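Probable ATP-dependent kinase TDA10 (Saccharomyces cerevisiae, PDB 1ODF) is probably an ATP-dependent kinase of the GLYK kinase family whose substrate is not yet known and whose structure closely resembles bacterial pantothenate kinase. Local coordinates at residues Pro31-Ser45 against Pro152-Gly164. Residues are numbered along the deposited sequence; the frame is centred on the assembly and turned at random.
Sequences PLFIFFSGPQGSGKS and PVDIFILEGWFLG. With SO4 (sulfate ion), chain B.
Ser-37 OG donates to Leu-163 O at 2.7 Å, in the carbonyl plane on a lone pair; with OG anti to the backbone N (chi1 -169°), the hydroxyl ties the end of strand 32-37 to the chain beyond strand 155-160. Six backbone hydrogen bonds, from Leu-32 N to Asp-154 O through Gly-160 N to Phe-36 O, establish a parallel pair whose axes approach to 4.7 Å, their directions 20° apart. Phe-156 CB sits over the face of the Phe-33 ring, 4.1 Å from its centroid, a CH-pi contact. On the other sheet face, Ile-34 CD1 meets Ile-155 CG2, and Phe-36 CB abuts Glu-159 CB at 3.7 Å. Beyond the strand, residues 38-45 form the predicted ATP-binding P-loop, where the amides of Gly-41, Gly-43 and Ser-45 bind a sulfate, consistent with a phosphate site. The Lys-44 chain turns twice so that NZ reaches Gly-38 O (2.8 Å), above the carbonyl plane, not on a lone pair. Its NZ is 4.5 Å from Glu-159 OE2, beyond a salt bridge. Were Lys-44 cut back to an alanine, Gly-38 O would probably lose this donor and Glu-159 the opposite charge nearby. Gln-40 CD lies over one Trp-161 face, amide and ring planes 21° apart, while Gln-40 OE1 is hydrogen-bonded to Tyr-252 OH. Strands 65-69 and 204-211 flank the pair in the mixed sheet, with helix 8-24 packing on Leu-32, Ile-34 and Phe-36.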
loop_
_atom_site.group_PDB
_atom_site.type_symbol
_atom_site.label_atom_id
_atom_site.label_comp_id
_atom_site.label_asym_id
_atom_site.label_seq_id
_atom_site.Cartn_x
_atom_site.Cartn_y
_atom_site.Cartn_z
ATOM N N PRO A 31 -4.705 9.307 16.233
ATOM C CA PRO A 31 -3.802 8.253 15.762
ATOM C C PRO A 31 -2.612 8.814 14.970
ATOM O O PRO A 31 -2.665 9.917 14.417
ATOM C CB PRO A 31 -4.700 7.395 14.859
ATOM C CG PRO A 31 -6.105 7.759 15.272
ATOM C CD PRO A 31 -6.008 9.224 15.553
ATOM N N LEU A 32 -1.529 8.056 14.948
ATOM C CA LEU A 32 -0.357 8.422 14.171
ATOM C C LEU A 32 -0.351 7.325 13.114
ATOM O O LEU A 32 -0.323 6.137 13.451
ATOM C CB LEU A 32 0.924 8.314 15.001
ATOM C CG LEU A 32 2.270 8.834 14.454
ATOM C CD1 LEU A 32 3.317 7.763 14.598
ATOM C CD2 LEU A 32 2.171 9.264 13.021
ATOM N N PHE A 33 -0.413 7.704 11.845
ATOM C CA PHE A 33 -0.377 6.702 10.789
ATOM C C PHE A 33 1.046 6.478 10.286
ATOM O O PHE A 33 1.889 7.380 10.333
ATOM C CB PHE A 33 -1.275 7.112 9.617
ATOM C CG PHE A 33 -2.727 6.824 9.850
ATOM C CD1 PHE A 33 -3.429 7.477 10.866
ATOM C CD2 PHE A 33 -3.387 5.864 9.089
ATOM C CE1 PHE A 33 -4.768 7.172 11.124
ATOM C CE2 PHE A 33 -4.726 5.551 9.338
ATOM C CZ PHE A 33 -5.419 6.207 10.359
ATOM N N ILE A 34 1.308 5.256 9.838
ATOM C CA ILE A 34 2.601 4.908 9.282
ATOM C C ILE A 34 2.329 4.171 7.971
ATOM O O ILE A 34 1.804 3.050 7.961
ATOM C CB ILE A 34 3.417 4.024 10.237
ATOM C CG1 ILE A 34 3.678 4.782 11.540
ATOM C CG2 ILE A 34 4.756 3.664 9.582
ATOM C CD1 ILE A 34 4.489 4.016 12.540
ATOM N N PHE A 35 2.664 4.838 6.870
ATOM C CA PHE A 35 2.451 4.305 5.538
ATOM C C PHE A 35 3.703 3.690 4.937
ATOM O O PHE A 35 4.790 4.287 4.986
ATOM C CB PHE A 35 1.976 5.411 4.587
ATOM C CG PHE A 35 0.647 6.007 4.946
ATOM C CD1 PHE A 35 0.498 7.391 5.030
ATOM C CD2 PHE A 35 -0.469 5.194 5.165
ATOM C CE1 PHE A 35 -0.745 7.963 5.325
ATOM C CE2 PHE A 35 -1.721 5.753 5.462
ATOM C CZ PHE A 35 -1.859 7.141 5.541
ATOM N N PHE A 36 3.547 2.490 4.383
ATOM C CA PHE A 36 4.645 1.824 3.701
ATOM C C PHE A 36 4.219 1.724 2.254
ATOM O O PHE A 36 3.109 1.267 1.961
ATOM C CB PHE A 36 4.913 0.428 4.260
ATOM C CG PHE A 36 5.626 0.435 5.585
ATOM C CD1 PHE A 36 4.948 0.764 6.759
ATOM C CD2 PHE A 36 6.972 0.099 5.660
ATOM C CE1 PHE A 36 5.604 0.750 7.986
ATOM C CE2 PHE A 36 7.638 0.082 6.884
ATOM C CZ PHE A 36 6.954 0.406 8.049
ATOM N N SER A 37 5.098 2.175 1.360
ATOM C CA SER A 37 4.836 2.162 -0.074
ATOM C C SER A 37 6.056 1.666 -0.845
ATOM O O SER A 37 7.190 2.086 -0.586
ATOM C CB SER A 37 4.481 3.573 -0.550
ATOM O OG SER A 37 3.971 3.564 -1.868
ATOM N N GLY A 38 5.818 0.777 -1.798
ATOM C CA GLY A 38 6.913 0.250 -2.591
ATOM C C GLY A 38 6.412 -0.653 -3.699
ATOM O O GLY A 38 5.340 -1.242 -3.579
ATOM N N PRO A 39 7.161 -0.781 -4.799
ATOM C CA PRO A 39 6.689 -1.647 -5.880
ATOM C C PRO A 39 6.504 -3.078 -5.418
ATOM O O PRO A 39 7.095 -3.504 -4.431
ATOM C CB PRO A 39 7.788 -1.512 -6.935
ATOM C CG PRO A 39 8.303 -0.121 -6.708
ATOM C CD PRO A 39 8.393 -0.075 -5.191
ATOM N N GLN A 40 5.656 -3.815 -6.121
ATOM C CA GLN A 40 5.432 -5.215 -5.786
ATOM C C GLN A 40 6.774 -5.943 -5.911
ATOM O O GLN A 40 7.480 -5.789 -6.907
ATOM C CB GLN A 40 4.412 -5.806 -6.747
ATOM C CG GLN A 40 3.046 -5.155 -6.639
ATOM C CD GLN A 40 2.305 -5.138 -7.963
ATOM O OE1 GLN A 40 2.712 -4.445 -8.905
ATOM N NE2 GLN A 40 1.216 -5.903 -8.046
ATOM N N GLY A 41 7.129 -6.721 -4.895
ATOM C CA GLY A 41 8.391 -7.437 -4.920
ATOM C C GLY A 41 9.528 -6.707 -4.210
ATOM O O GLY A 41 10.613 -7.256 -4.019
ATOM N N SER A 42 9.290 -5.465 -3.812
ATOM C CA SER A 42 10.327 -4.689 -3.139
ATOM C C SER A 42 10.605 -5.183 -1.719
ATOM O O SER A 42 11.665 -4.898 -1.158
ATOM C CB SER A 42 9.932 -3.208 -3.098
ATOM O OG SER A 42 8.770 -3.006 -2.310
ATOM N N GLY A 43 9.655 -5.915 -1.140
ATOM C CA GLY A 43 9.831 -6.416 0.209
ATOM C C GLY A 43 9.203 -5.520 1.270
ATOM O O GLY A 43 9.313 -5.793 2.473
ATOM N N LYS A 44 8.533 -4.456 0.825
ATOM C CA LYS A 44 7.884 -3.501 1.726
ATOM C C LYS A 44 6.871 -4.177 2.654
ATOM O O LYS A 44 6.695 -3.766 3.808
ATOM C CB LYS A 44 7.205 -2.386 0.908
ATOM C CG LYS A 44 6.272 -2.879 -0.200
ATOM C CD LYS A 44 4.804 -2.630 0.126
ATOM C CE LYS A 44 3.903 -3.508 -0.735
ATOM N NZ LYS A 44 4.271 -3.444 -2.178
ATOM N N SER A 45 6.214 -5.220 2.158
ATOM C CA SER A 45 5.234 -5.933 2.968
ATOM C C SER A 45 5.892 -6.584 4.176
ATOM O O SER A 45 5.416 -6.439 5.310
ATOM C CB SER A 45 4.532 -7.001 2.138
ATOM O OG SER A 45 3.789 -6.400 1.105
ATOM N N PRO A 152 -8.943 3.622 21.808
ATOM C CA PRO A 152 -8.501 4.357 20.618
ATOM C C PRO A 152 -7.208 3.767 20.031
ATOM O O PRO A 152 -6.441 3.106 20.728
ATOM C CB PRO A 152 -8.302 5.770 21.152
ATOM C CG PRO A 152 -7.790 5.512 22.540
ATOM C CD PRO A 152 -8.722 4.414 23.030
ATOM N N VAL A 153 -6.975 4.002 18.747
ATOM C CA VAL A 153 -5.771 3.495 18.104
ATOM C C VAL A 153 -4.669 4.546 18.210
ATOM O O VAL A 153 -4.873 5.709 17.860
ATOM C CB VAL A 153 -6.022 3.179 16.621
ATOM C CG1 VAL A 153 -4.785 2.517 16.013
ATOM C CG2 VAL A 153 -7.240 2.280 16.490
ATOM N N ASP A 154 -3.509 4.131 18.710
ATOM C CA ASP A 154 -2.377 5.032 18.862
ATOM C C ASP A 154 -1.496 5.088 17.608
ATOM O O ASP A 154 -1.080 6.160 17.182
ATOM C CB ASP A 154 -1.555 4.604 20.083
ATOM C CG ASP A 154 -2.322 4.794 21.394
ATOM O OD1 ASP A 154 -2.554 5.960 21.781
ATOM O OD2 ASP A 154 -2.697 3.781 22.025
ATOM N N ILE A 155 -1.217 3.930 17.024
ATOM C CA ILE A 155 -0.402 3.853 15.818
ATOM C C ILE A 155 -1.068 2.914 14.825
ATOM O O ILE A 155 -1.400 1.782 15.163
ATOM C CB ILE A 155 1.029 3.322 16.122
ATOM C CG1 ILE A 155 1.776 4.334 16.995
ATOM C CG2 ILE A 155 1.796 3.063 14.815
ATOM C CD1 ILE A 155 3.134 3.863 17.445
ATOM N N PHE A 156 -1.289 3.397 13.607
ATOM C CA PHE A 156 -1.895 2.560 12.590
ATOM C C PHE A 156 -0.987 2.435 11.379
ATOM O O PHE A 156 -0.656 3.418 10.710
ATOM C CB PHE A 156 -3.261 3.098 12.160
ATOM C CG PHE A 156 -4.021 2.138 11.308
ATOM C CD1 PHE A 156 -3.688 1.962 9.964
ATOM C CD2 PHE A 156 -5.018 1.332 11.864
ATOM C CE1 PHE A 156 -4.332 0.998 9.190
ATOM C CE2 PHE A 156 -5.671 0.357 11.090
ATOM C CZ PHE A 156 -5.325 0.193 9.756
ATOM N N ILE A 157 -0.604 1.198 11.108
ATOM C CA ILE A 157 0.280 0.870 10.006
ATOM C C ILE A 157 -0.516 0.380 8.808
ATOM O O ILE A 157 -1.251 -0.598 8.906
ATOM C CB ILE A 157 1.283 -0.233 10.438
ATOM C CG1 ILE A 157 2.065 0.243 11.665
ATOM C CG2 ILE A 157 2.229 -0.576 9.297
ATOM C CD1 ILE A 157 3.040 -0.780 12.205
ATOM N N LEU A 158 -0.381 1.078 7.685
ATOM C CA LEU A 158 -1.062 0.689 6.455
ATOM C C LEU A 158 0.011 0.559 5.366
ATOM O O LEU A 158 0.944 1.371 5.307
ATOM C CB LEU A 158 -2.110 1.735 6.052
ATOM C CG LEU A 158 -2.933 1.407 4.796
ATOM C CD1 LEU A 158 -3.806 0.172 5.052
ATOM C CD2 LEU A 158 -3.786 2.602 4.416
ATOM N N GLU A 159 -0.115 -0.460 4.518
ATOM C CA GLU A 159 0.867 -0.680 3.462
ATOM C C GLU A 159 0.245 -1.127 2.147
ATOM O O GLU A 159 -0.735 -1.872 2.132
ATOM C CB GLU A 159 1.899 -1.714 3.914
ATOM C CG GLU A 159 1.368 -3.139 3.994
ATOM C CD GLU A 159 1.406 -3.875 2.653
ATOM O OE1 GLU A 159 0.723 -4.912 2.544
ATOM O OE2 GLU A 159 2.116 -3.433 1.716
ATOM N N GLY A 160 0.837 -0.656 1.051
ATOM C CA GLY A 160 0.377 -0.991 -0.285
ATOM C C GLY A 160 1.423 -0.570 -1.308
ATOM O O GLY A 160 2.308 0.242 -1.013
ATOM N N TRP A 161 1.319 -1.116 -2.518
ATOM C CA TRP A 161 2.269 -0.806 -3.581
ATOM C C TRP A 161 2.002 0.547 -4.245
ATOM O O TRP A 161 2.871 1.067 -4.944
ATOM C CB TRP A 161 2.269 -1.915 -4.655
ATOM C CG TRP A 161 0.968 -2.037 -5.374
ATOM C CD1 TRP A 161 -0.116 -2.778 -4.993
ATOM C CD2 TRP A 161 0.566 -1.305 -6.534
ATOM N NE1 TRP A 161 -1.176 -2.542 -5.843
ATOM C CE2 TRP A 161 -0.784 -1.638 -6.795
ATOM C CE3 TRP A 161 1.211 -0.389 -7.377
ATOM C CZ2 TRP A 161 -1.497 -1.086 -7.858
ATOM C CZ3 TRP A 161 0.503 0.155 -8.430
ATOM C CH2 TRP A 161 -0.838 -0.194 -8.661
ATOM N N PHE A 162 0.815 1.114 -4.031
ATOM C CA PHE A 162 0.472 2.406 -4.629
ATOM C C PHE A 162 0.103 3.514 -3.624
ATOM O O PHE A 162 -0.438 4.554 -4.007
ATOM C CB PHE A 162 -0.672 2.225 -5.631
ATOM C CG PHE A 162 -1.981 1.828 -4.996
ATOM C CD1 PHE A 162 -2.923 2.798 -4.639
ATOM C CD2 PHE A 162 -2.273 0.489 -4.755
ATOM C CE1 PHE A 162 -4.143 2.437 -4.052
ATOM C CE2 PHE A 162 -3.495 0.111 -4.165
ATOM C CZ PHE A 162 -4.434 1.089 -3.813
ATOM N N LEU A 163 0.393 3.300 -2.349
ATOM C CA LEU A 163 0.081 4.307 -1.351
ATOM C C LEU A 163 0.919 5.564 -1.596
ATOM O O LEU A 163 2.147 5.498 -1.733
ATOM C CB LEU A 163 0.351 3.772 0.055
ATOM C CG LEU A 163 -0.391 2.512 0.515
ATOM C CD1 LEU A 163 -0.150 2.302 2.006
ATOM C CD2 LEU A 163 -1.877 2.644 0.241
ATOM N N GLY A 164 0.251 6.711 -1.657
ATOM C CA GLY A 164 0.972 7.947 -1.882
ATOM C C GLY A 164 0.802 8.488 -3.291
ATOM O O GLY A 164 1.025 9.678 -3.521
HETATM S S SO4 B . 6.280 -7.187 -1.464
HETATM O O1 SO4 B . 7.635 -7.551 -1.914
HETATM O O2 SO4 B . 5.404 -6.996 -2.635
HETATM O O3 SO4 B . 5.742 -8.277 -0.638
HETATM O O4 SO4 B . 6.341 -5.949 -0.657
#